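Local coordinates for protein metal transporter CNNM3 (Homo sapiens, PDB 6DFD) that probably takes part in magnesium efflux across the membrane, its cyclic nucleotide-binding homology domain mediating dimerization, at residues 53-64 / 135-144; 63-73 / 199-207. The protein carries 6 engineered substitutions. All blocks are in the same frame, centred on the assembly; numbering follows the deposited sequence.

Interaction 1: 53-64 / 135-144. Engineered in segment 135-144: Met144 (natural residue Thr).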
loop_
_atom_site.group_PDB
_atom_site.type_symbol
_atom_site.label_atom_id
_atom_site.label_comp_id
_atom_site.label_asym_id
_atom_site.label_seq_id
_atom_site.Cartn_x
_atom_site.Cartn_y
_atom_site.Cartn_z
ATOM N N THR A 53 -12.802 -3.036 -15.531
ATOM C CA THR A 53 -12.494 -3.695 -14.271
ATOM C C THR A 53 -12.313 -5.193 -14.487
ATOM O O THR A 53 -11.386 -5.805 -13.941
ATOM C CB THR A 53 -13.605 -3.417 -13.263
ATOM O OG1 THR A 53 -13.739 -1.995 -13.050
ATOM C CG2 THR A 53 -13.309 -4.096 -11.931
ATOM N N GLN A 54 -13.191 -5.798 -15.286
ATOM C CA GLN A 54 -13.065 -7.224 -15.580
ATOM C C GLN A 54 -11.757 -7.518 -16.297
ATOM O O GLN A 54 -11.008 -8.410 -15.884
ATOM C CB GLN A 54 -14.254 -7.702 -16.409
ATOM C CG GLN A 54 -14.158 -9.163 -16.823
ATOM C CD GLN A 54 -13.553 -9.305 -18.179
ATOM O OE1 GLN A 54 -14.116 -8.835 -19.165
ATOM N NE2 GLN A 54 -12.386 -9.931 -18.249
ATOM N N ARG A 55 -11.446 -6.770 -17.367
ATOM C CA ARG A 55 -10.190 -7.015 -18.077
ATOM C C ARG A 55 -9.001 -6.873 -17.137
ATOM O O ARG A 55 -8.046 -7.659 -17.186
ATOM C CB ARG A 55 -10.014 -6.039 -19.243
ATOM C CG ARG A 55 -11.137 -5.975 -20.249
ATOM C CD ARG A 55 -11.417 -7.303 -20.859
ATOM N NE ARG A 55 -12.185 -7.162 -22.094
ATOM C CZ ARG A 55 -12.911 -8.135 -22.627
ATOM N NH1 ARG A 55 -12.979 -9.317 -22.028
ATOM N NH2 ARG A 55 -13.571 -7.926 -23.760
ATOM N N PHE A 56 -9.028 -5.839 -16.299
ATOM C CA PHE A 56 -7.935 -5.612 -15.367
ATOM C C PHE A 56 -7.750 -6.803 -14.446
ATOM O O PHE A 56 -6.639 -7.315 -14.295
ATOM C CB PHE A 56 -8.217 -4.352 -14.549
ATOM C CG PHE A 56 -7.186 -4.067 -13.493
ATOM C CD1 PHE A 56 -5.984 -3.478 -13.822
ATOM C CD2 PHE A 56 -7.427 -4.377 -12.171
ATOM C CE1 PHE A 56 -5.038 -3.197 -12.844
ATOM C CE2 PHE A 56 -6.480 -4.102 -11.189
ATOM C CZ PHE A 56 -5.292 -3.507 -11.529
ATOM N N LEU A 57 -8.829 -7.242 -13.797
ATOM C CA LEU A 57 -8.710 -8.345 -12.854
ATOM C C LEU A 57 -8.248 -9.610 -13.559
ATOM O O LEU A 57 -7.369 -10.317 -13.061
ATOM C CB LEU A 57 -10.038 -8.587 -12.150
ATOM C CG LEU A 57 -10.495 -7.502 -11.176
ATOM C CD1 LEU A 57 -11.860 -7.879 -10.649
ATOM C CD2 LEU A 57 -9.499 -7.348 -10.034
ATOM N N SER A 58 -8.831 -9.909 -14.724
ATOM C CA SER A 58 -8.449 -11.119 -15.448
ATOM C C SER A 58 -6.973 -11.111 -15.806
ATOM O O SER A 58 -6.341 -12.178 -15.867
ATOM C CB SER A 58 -9.287 -11.262 -16.722
ATOM O OG SER A 58 -10.665 -11.380 -16.417
ATOM N N ARG A 59 -6.402 -9.928 -16.062
ATOM C CA ARG A 59 -4.989 -9.881 -16.425
ATOM C C ARG A 59 -4.078 -9.867 -15.203
ATOM O O ARG A 59 -3.005 -10.471 -15.227
ATOM C CB ARG A 59 -4.701 -8.649 -17.281
ATOM C CG ARG A 59 -3.219 -8.416 -17.556
ATOM C CD ARG A 59 -2.726 -9.324 -18.655
ATOM N NE ARG A 59 -2.904 -8.631 -19.918
ATOM C CZ ARG A 59 -1.967 -7.918 -20.530
ATOM N NH1 ARG A 59 -0.738 -7.824 -20.034
ATOM N NH2 ARG A 59 -2.264 -7.304 -21.657
ATOM N N GLU A 60 -4.464 -9.159 -14.146
ATOM C CA GLU A 60 -3.523 -8.772 -13.105
ATOM C C GLU A 60 -3.619 -9.599 -11.827
ATOM O O GLU A 60 -2.642 -9.635 -11.069
ATOM C CB GLU A 60 -3.723 -7.292 -12.747
ATOM C CG GLU A 60 -3.454 -6.333 -13.911
ATOM C CD GLU A 60 -2.010 -6.360 -14.386
ATOM O OE1 GLU A 60 -1.773 -6.200 -15.607
ATOM O OE2 GLU A 60 -1.113 -6.537 -13.533
ATOM N N VAL A 61 -4.754 -10.250 -11.556
ATOM C CA VAL A 61 -4.989 -10.907 -10.270
ATOM C C VAL A 61 -5.190 -12.396 -10.512
ATOM O O VAL A 61 -6.134 -12.798 -11.205
ATOM C CB VAL A 61 -6.193 -10.299 -9.534
ATOM C CG1 VAL A 61 -6.297 -10.888 -8.139
ATOM C CG2 VAL A 61 -6.057 -8.784 -9.470
ATOM N N ASP A 62 -4.319 -13.214 -9.907
ATOM C CA ASP A 62 -4.253 -14.637 -10.236
ATOM C C ASP A 62 -5.558 -15.370 -9.930
ATOM O O ASP A 62 -5.971 -16.252 -10.693
ATOM C CB ASP A 62 -3.094 -15.291 -9.481
ATOM C CG ASP A 62 -1.740 -14.963 -10.089
ATOM O OD1 ASP A 62 -1.695 -14.189 -11.070
ATOM O OD2 ASP A 62 -0.718 -15.483 -9.588
ATOM N N VAL A 63 -6.208 -15.053 -8.808
ATOM C CA VAL A 63 -7.449 -15.755 -8.485
ATOM C C VAL A 63 -8.544 -15.470 -9.508
ATOM O O VAL A 63 -9.533 -16.209 -9.571
ATOM C CB VAL A 63 -7.946 -15.396 -7.068
ATOM C CG1 VAL A 63 -6.925 -15.801 -6.021
ATOM C CG2 VAL A 63 -8.238 -13.927 -6.955
ATOM N N PHE A 64 -8.400 -14.419 -10.313
ATOM C CA PHE A 64 -9.360 -14.096 -11.361
ATOM C C PHE A 64 -8.864 -14.456 -12.755
ATOM O O PHE A 64 -9.476 -14.036 -13.744
ATOM C CB PHE A 64 -9.712 -12.613 -11.304
ATOM C CG PHE A 64 -10.516 -12.245 -10.097
ATOM C CD1 PHE A 64 -11.789 -12.764 -9.922
ATOM C CD2 PHE A 64 -10.002 -11.406 -9.129
ATOM C CE1 PHE A 64 -12.533 -12.451 -8.815
ATOM C CE2 PHE A 64 -10.752 -11.085 -8.007
ATOM C CZ PHE A 64 -12.014 -11.603 -7.857
ATOM N N PHE A 135 -8.099 1.469 -8.267
ATOM C CA PHE A 135 -7.676 0.207 -8.861
ATOM C C PHE A 135 -6.581 -0.472 -8.049
ATOM O O PHE A 135 -5.976 -1.452 -8.514
ATOM C CB PHE A 135 -7.302 0.385 -10.342
ATOM C CG PHE A 135 -8.509 0.286 -11.248
ATOM C CD1 PHE A 135 -9.405 1.335 -11.350
ATOM C CD2 PHE A 135 -8.807 -0.895 -11.908
ATOM C CE1 PHE A 135 -10.550 1.230 -12.134
ATOM C CE2 PHE A 135 -9.949 -1.002 -12.693
ATOM C CZ PHE A 135 -10.814 0.056 -12.810
ATOM N N THR A 136 -6.356 -0.029 -6.812
ATOM C CA THR A 136 -5.683 -0.879 -5.848
ATOM C C THR A 136 -6.694 -1.875 -5.291
ATOM O O THR A 136 -7.903 -1.640 -5.324
ATOM C CB THR A 136 -5.043 -0.051 -4.732
ATOM O OG1 THR A 136 -6.044 0.705 -4.043
ATOM C CG2 THR A 136 -3.992 0.893 -5.321
ATOM N N TYR A 137 -6.203 -3.028 -4.838
ATOM C CA TYR A 137 -7.103 -4.081 -4.386
ATOM C C TYR A 137 -6.500 -4.824 -3.204
ATOM O O TYR A 137 -5.295 -4.768 -2.954
ATOM C CB TYR A 137 -7.427 -5.058 -5.517
ATOM C CG TYR A 137 -6.201 -5.682 -6.121
ATOM C CD1 TYR A 137 -5.629 -6.811 -5.562
ATOM C CD2 TYR A 137 -5.607 -5.131 -7.248
ATOM C CE1 TYR A 137 -4.498 -7.392 -6.124
ATOM C CE2 TYR A 137 -4.479 -5.702 -7.812
ATOM C CZ TYR A 137 -3.933 -6.829 -7.243
ATOM O OH TYR A 137 -2.812 -7.399 -7.797
ATOM N N TYR A 138 -7.374 -5.527 -2.482
ATOM C CA TYR A 138 -7.082 -6.066 -1.160
ATOM C C TYR A 138 -7.876 -7.345 -0.977
ATOM O O TYR A 138 -8.899 -7.560 -1.629
ATOM C CB TYR A 138 -7.454 -5.073 -0.040
ATOM C CG TYR A 138 -6.930 -3.698 -0.339
ATOM C CD1 TYR A 138 -5.665 -3.314 0.080
ATOM C CD2 TYR A 138 -7.661 -2.815 -1.118
ATOM C CE1 TYR A 138 -5.152 -2.070 -0.246
ATOM C CE2 TYR A 138 -7.157 -1.575 -1.454
ATOM C CZ TYR A 138 -5.898 -1.210 -1.013
ATOM O OH TYR A 138 -5.375 0.025 -1.348
ATOM N N GLY A 139 -7.397 -8.184 -0.065
ATOM C CA GLY A 139 -8.172 -9.320 0.392
ATOM C C GLY A 139 -8.188 -10.505 -0.543
ATOM O O GLY A 139 -9.101 -11.327 -0.453
ATOM N N VAL A 140 -7.207 -10.622 -1.442
ATOM C CA VAL A 140 -7.146 -11.786 -2.330
ATOM C C VAL A 140 -7.106 -13.073 -1.520
ATOM O O VAL A 140 -7.731 -14.076 -1.887
ATOM C CB VAL A 140 -5.931 -11.674 -3.273
ATOM C CG1 VAL A 140 -5.662 -12.992 -3.992
ATOM C CG2 VAL A 140 -6.159 -10.564 -4.287
ATOM N N SER A 141 -6.367 -13.070 -0.406
ATOM C CA SER A 141 -6.264 -14.282 0.403
ATOM C C SER A 141 -7.606 -14.680 1.000
ATOM O O SER A 141 -7.827 -15.861 1.297
ATOM C CB SER A 141 -5.231 -14.086 1.510
ATOM O OG SER A 141 -3.916 -14.200 0.995
ATOM N N ALA A 142 -8.512 -13.721 1.182
ATOM C CA ALA A 142 -9.852 -14.046 1.652
ATOM C C ALA A 142 -10.624 -14.886 0.644
ATOM O O ALA A 142 -11.672 -15.436 0.999
ATOM C CB ALA A 142 -10.619 -12.761 1.971
ATOM N N LEU A 143 -10.141 -14.975 -0.596
ATOM C CA LEU A 143 -10.651 -15.897 -1.599
ATOM C C LEU A 143 -9.740 -17.113 -1.761
ATOM O O LEU A 143 -9.752 -17.757 -2.818
ATOM C CB LEU A 143 -10.814 -15.193 -2.946
ATOM C CG LEU A 143 -11.365 -13.761 -2.949
ATOM C CD1 LEU A 143 -11.358 -13.226 -4.356
ATOM C CD2 LEU A 143 -12.772 -13.713 -2.371
HETATM N N MSE A 144 -8.929 -17.409 -0.748
HETATM C CA MSE A 144 -8.032 -18.560 -0.762
HETATM C C MSE A 144 -7.106 -18.534 -1.977
HETATM O O MSE A 144 -7.486 -18.946 -3.075
HETATM C CB MSE A 144 -8.851 -19.849 -0.733
HETATM C CG MSE A 144 -10.059 -19.773 0.197
HETATM SE SE MSE A 144 -10.993 -21.471 0.396
HETATM C CE MSE A 144 -9.656 -22.444 1.433
#
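Phe56 and Phe135 meet edge to face where helix 47-60 packs against the beta-barrel of the cyclic nucleotide-binding homology domain. The edge of the Phe135 ring stands on the face of Phe56, with ring planes at 89° and centroids 5.3 Å apart. Atom CD2 of Phe135 makes the bump, lying 3.8 Å from CD2 of Phe56. The other face of Phe56 is covered by CG of Glu60, one helical turn on. Phe56 is thus gripped between the loop and its own helix. CG of Phe56 is anti to the backbone N (chi1 177°), which carries the ring out toward the loop. Nearly a turn earlier on the helix, OG1 of Thr53 lies 3.6 Å from CZ of Phe135; it also hydrogen-bonds to Leu49 O.

Tyr137, on the short edge strand 137-138, turns one face of its ring to Val61, just past the end of the helix. CG2 of Val61 sits over that face in a CH-pi contact, 3.9 Å from the centroid of the Tyr137 ring and 21° off the normal. Val61 is the first residue to leave the helix, and its two methyls serve two neighbours. CG2 takes the tyrosine, while CG1 of Val61 fits against CG2 of Val140 at 3.9 Å. Val140 divides its methyls likewise, for its CG1 faces Val63. Beyond the strand, Ser141 bonds through its backbone N to Glu126 of the second subunit, and Val140 packs on the same glutamate, so this loop also faces the dimer partner.

Leu143 closes the contact at Val63 and Phe64. Its methyl CD1 fills the hollow between them, and Phe111 of strand 110-114 packs on the same leucine. CD1 of Leu143 sits 4.1 Å from CG2 of Val63 and 3.9 Å from CZ of Phe64.

Interaction 2: 63-73 / 199-207; sequences VFSPLRMSEKV and YLNALMATR. Engineered in segment 63-73: Met69 (natural residue Ile). Engineered in segment 199-207: Met204 (natural residue Leu).
Tyr199 and Val63 join in a hydrogen bond within a largely apolar contact, where the last modelled helix, 196-207, packs on the turn linking helices 47-60 and 71-78. The phenol OH of Tyr199 donates to Val63 O at 2.6 Å, in the carbonyl plane and on a lone pair. With chi1 near 175° the Tyr199 ring swings away from its own backbone N and over to the turn. Its edge also points at the face of Phe64 in an offset T-shaped pair, planes at 86°. A leucine at Tyr199 would probably leave Val63 O without this donor and open a gap beside Phe64.

Met69, an engineered selenomethionine, bends at its end (chi3 -60°). CE of Met69 is tucked among Tyr199, Ala202 and Leu203, 3.6 Å from CB of Ala202. Thr206 lies farther along the helix. OG1 of Thr206 donates to Ala202 O at 3.2 Å and takes a weak bond from Ser70 N at 3.4 Å. Val73 packs on this hydroxyl, with CG1 of Val73 3.5 Å from OG1 of Thr206. Ser70 is the N-cap of helix 71-78, its OG accepting from Val73 N.

Helix 196-207 follows strand 189-195 directly and packs on the turn and on the first residues of helix 71-78, while Leu74 of that helix packs on both Phe64 and Met69, and Leu143 touches Tyr199.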
loop_
_atom_site.group_PDB
_atom_site.type_symbol
_atom_site.label_atom_id
_atom_site.label_comp_id
_atom_site.label_asym_id
_atom_site.label_seq_id
_atom_site.Cartn_x
_atom_site.Cartn_y
_atom_site.Cartn_z
ATOM N N VAL A 63 -6.208 -15.053 -8.808
ATOM C CA VAL A 63 -7.449 -15.755 -8.485
ATOM C C VAL A 63 -8.544 -15.470 -9.508
ATOM O O VAL A 63 -9.533 -16.209 -9.571
ATOM C CB VAL A 63 -7.946 -15.396 -7.068
ATOM C CG1 VAL A 63 -6.925 -15.801 -6.021
ATOM C CG2 VAL A 63 -8.238 -13.927 -6.955
ATOM N N PHE A 64 -8.400 -14.419 -10.313
ATOM C CA PHE A 64 -9.360 -14.096 -11.361
ATOM C C PHE A 64 -8.864 -14.456 -12.755
ATOM O O PHE A 64 -9.476 -14.036 -13.744
ATOM C CB PHE A 64 -9.712 -12.613 -11.304
ATOM C CG PHE A 64 -10.516 -12.245 -10.097
ATOM C CD1 PHE A 64 -11.789 -12.764 -9.922
ATOM C CD2 PHE A 64 -10.002 -11.406 -9.129
ATOM C CE1 PHE A 64 -12.533 -12.451 -8.815
ATOM C CE2 PHE A 64 -10.752 -11.085 -8.007
ATOM C CZ PHE A 64 -12.014 -11.603 -7.857
ATOM N N SER A 65 -7.773 -15.210 -12.857
ATOM C CA SER A 65 -7.259 -15.621 -14.158
ATOM C C SER A 65 -8.325 -16.364 -14.964
ATOM O O SER A 65 -9.130 -17.115 -14.403
ATOM C CB SER A 65 -6.042 -16.528 -14.003
ATOM O OG SER A 65 -5.870 -17.302 -15.175
ATOM N N PRO A 66 -8.337 -16.193 -16.292
ATOM C CA PRO A 66 -9.292 -16.948 -17.126
ATOM C C PRO A 66 -9.141 -18.447 -17.013
ATOM O O PRO A 66 -10.041 -19.178 -17.446
ATOM C CB PRO A 66 -8.978 -16.458 -18.548
ATOM C CG PRO A 66 -8.462 -15.071 -18.336
ATOM C CD PRO A 66 -7.641 -15.158 -17.075
ATOM N N LEU A 67 -8.027 -18.937 -16.468
ATOM C CA LEU A 67 -7.878 -20.367 -16.241
ATOM C C LEU A 67 -8.742 -20.855 -15.091
ATOM O O LEU A 67 -9.028 -22.056 -15.011
ATOM C CB LEU A 67 -6.415 -20.698 -15.960
ATOM C CG LEU A 67 -5.444 -20.306 -17.073
ATOM C CD1 LEU A 67 -4.024 -20.653 -16.665
ATOM C CD2 LEU A 67 -5.807 -20.998 -18.378
ATOM N N ARG A 68 -9.137 -19.954 -14.198
ATOM C CA ARG A 68 -9.976 -20.246 -13.045
ATOM C C ARG A 68 -11.407 -19.770 -13.230
ATOM O O ARG A 68 -12.349 -20.491 -12.893
ATOM C CB ARG A 68 -9.381 -19.580 -11.797
ATOM C CG ARG A 68 -7.978 -20.066 -11.471
ATOM C CD ARG A 68 -7.361 -19.334 -10.288
ATOM N NE ARG A 68 -5.966 -19.731 -10.108
ATOM C CZ ARG A 68 -5.251 -19.526 -9.005
ATOM N NH1 ARG A 68 -5.787 -18.930 -7.949
ATOM N NH2 ARG A 68 -3.989 -19.934 -8.958
HETATM N N MSE A 69 -11.578 -18.571 -13.771
HETATM C CA MSE A 69 -12.887 -17.962 -13.951
HETATM C C MSE A 69 -12.977 -17.346 -15.330
HETATM O O MSE A 69 -12.125 -16.542 -15.696
HETATM C CB MSE A 69 -13.129 -16.878 -12.904
HETATM C CG MSE A 69 -14.557 -16.390 -12.898
HETATM SE SE MSE A 69 -14.851 -15.160 -11.505
HETATM C CE MSE A 69 -14.413 -16.303 -9.993
ATOM N N SER A 70 -14.013 -17.679 -16.086
ATOM C CA SER A 70 -14.118 -17.140 -17.431
ATOM C C SER A 70 -14.368 -15.642 -17.365
ATOM O O SER A 70 -14.976 -15.128 -16.421
ATOM C CB SER A 70 -15.228 -17.835 -18.221
ATOM O OG SER A 70 -16.509 -17.345 -17.882
ATOM N N GLU A 71 -13.861 -14.933 -18.370
ATOM C CA GLU A 71 -14.042 -13.490 -18.405
ATOM C C GLU A 71 -15.518 -13.135 -18.424
ATOM O O GLU A 71 -15.934 -12.139 -17.828
ATOM C CB GLU A 71 -13.321 -12.915 -19.623
ATOM C CG GLU A 71 -11.825 -13.054 -19.539
ATOM C CD GLU A 71 -11.111 -12.202 -20.562
ATOM O OE1 GLU A 71 -10.552 -12.763 -21.519
ATOM O OE2 GLU A 71 -11.113 -10.955 -20.424
ATOM N N LYS A 72 -16.331 -13.956 -19.086
ATOM C CA LYS A 72 -17.765 -13.695 -19.141
ATOM C C LYS A 72 -18.402 -13.834 -17.766
ATOM O O LYS A 72 -19.238 -13.011 -17.370
ATOM C CB LYS A 72 -18.412 -14.656 -20.141
ATOM C CG LYS A 72 -19.920 -14.533 -20.289
ATOM C CD LYS A 72 -20.499 -15.809 -20.890
ATOM C CE LYS A 72 -21.774 -15.545 -21.672
ATOM N NZ LYS A 72 -22.774 -14.771 -20.887
ATOM N N VAL A 73 -18.033 -14.885 -17.031
ATOM C CA VAL A 73 -18.586 -15.097 -15.696
ATOM C C VAL A 73 -18.139 -13.980 -14.764
ATOM O O VAL A 73 -18.923 -13.463 -13.959
ATOM C CB VAL A 73 -18.159 -16.477 -15.166
ATOM C CG1 VAL A 73 -18.502 -16.627 -13.685
ATOM C CG2 VAL A 73 -18.832 -17.568 -15.971
ATOM N N TYR A 199 -17.271 -15.611 -4.832
ATOM C CA TYR A 199 -16.179 -16.087 -5.676
ATOM C C TYR A 199 -16.333 -17.573 -5.979
ATOM O O TYR A 199 -16.324 -17.983 -7.145
ATOM C CB TYR A 199 -14.842 -15.803 -4.988
ATOM C CG TYR A 199 -13.649 -16.364 -5.719
ATOM C CD1 TYR A 199 -13.157 -15.744 -6.864
ATOM C CD2 TYR A 199 -13.014 -17.508 -5.271
ATOM C CE1 TYR A 199 -12.069 -16.251 -7.535
ATOM C CE2 TYR A 199 -11.924 -18.023 -5.939
ATOM C CZ TYR A 199 -11.451 -17.387 -7.069
ATOM O OH TYR A 199 -10.366 -17.911 -7.747
ATOM N N LEU A 200 -16.486 -18.394 -4.941
ATOM C CA LEU A 200 -16.598 -19.837 -5.143
ATOM C C LEU A 200 -17.834 -20.190 -5.964
ATOM O O LEU A 200 -17.796 -21.103 -6.803
ATOM C CB LEU A 200 -16.627 -20.549 -3.790
ATOM C CG LEU A 200 -15.405 -20.309 -2.898
ATOM C CD1 LEU A 200 -15.599 -20.956 -1.535
ATOM C CD2 LEU A 200 -14.124 -20.813 -3.548
ATOM N N ASN A 201 -18.946 -19.487 -5.727
ATOM C CA ASN A 201 -20.127 -19.686 -6.560
ATOM C C ASN A 201 -19.816 -19.381 -8.013
ATOM O O ASN A 201 -20.259 -20.101 -8.917
ATOM C CB ASN A 201 -21.280 -18.811 -6.070
ATOM C CG ASN A 201 -21.915 -19.342 -4.800
ATOM O OD1 ASN A 201 -21.984 -20.553 -4.590
ATOM N ND2 ASN A 201 -22.383 -18.438 -3.946
ATOM N N ALA A 202 -19.051 -18.315 -8.258
ATOM C CA ALA A 202 -18.660 -17.980 -9.621
ATOM C C ALA A 202 -17.751 -19.047 -10.217
ATOM O O ALA A 202 -17.856 -19.360 -11.407
ATOM C CB ALA A 202 -17.979 -16.611 -9.651
ATOM N N LEU A 203 -16.851 -19.623 -9.416
ATOM C CA LEU A 203 -16.026 -20.709 -9.931
ATOM C C LEU A 203 -16.891 -21.885 -10.350
ATOM O O LEU A 203 -16.605 -22.548 -11.354
ATOM C CB LEU A 203 -15.007 -21.167 -8.890
ATOM C CG LEU A 203 -13.840 -20.247 -8.541
ATOM C CD1 LEU A 203 -12.899 -20.992 -7.622
ATOM C CD2 LEU A 203 -13.103 -19.770 -9.784
HETATM N N MSE A 204 -17.946 -22.169 -9.594
HETATM C CA MSE A 204 -18.835 -23.263 -9.977
HETATM C C MSE A 204 -19.636 -22.879 -11.235
HETATM O O MSE A 204 -19.920 -23.726 -12.086
HETATM C CB MSE A 204 -19.762 -23.628 -8.820
HETATM C CG MSE A 204 -19.027 -24.123 -7.567
HETATM SE SE MSE A 204 -18.129 -25.848 -7.796
HETATM C CE MSE A 204 -16.336 -25.259 -8.289
ATOM N N ALA A 205 -19.976 -21.592 -11.368
ATOM C CA ALA A 205 -20.683 -21.131 -12.562
ATOM C C ALA A 205 -19.815 -21.272 -13.807
ATOM O O ALA A 205 -20.312 -21.641 -14.879
ATOM C CB ALA A 205 -21.130 -19.679 -12.388
ATOM N N THR A 206 -18.519 -20.970 -13.691
ATOM C CA THR A 206 -17.603 -21.180 -14.807
ATOM C C THR A 206 -17.587 -22.642 -15.232
ATOM O O THR A 206 -17.384 -22.941 -16.415
ATOM C CB THR A 206 -16.196 -20.711 -14.420
ATOM O OG1 THR A 206 -16.227 -19.312 -14.104
ATOM C CG2 THR A 206 -15.200 -20.936 -15.559
ATOM N N ARG A 207 -17.809 -23.561 -14.292
ATOM C CA ARG A 207 -17.853 -24.982 -14.619
ATOM C C ARG A 207 -19.164 -25.375 -15.287
ATOM O O ARG A 207 -19.205 -26.365 -16.028
ATOM C CB ARG A 207 -17.643 -25.816 -13.353
#

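How the interactions relate
From the N terminus, helix 47-60 leads into residues 61-64, which run on through a turn to helix 71-78. Interaction 1 closes a loop from this first helix to 135-144, beyond strands 84-87 to 128-132. Interaction 2 closes a longer loop, from 63-73 to the last modelled helix, 196-207. The segments alternate along the chain, so the two loops cross. Val63 and Phe64 belong to both contacts. Glu71 adds a second tie, since its OE2 forms a salt bridge with Arg55 and probably a hydrogen bond with Gln54. Together the contacts join helix 47-60, the turn into helix 71-78, the loop after strand 128-132 with edge strand 137-138, and helix 196-207.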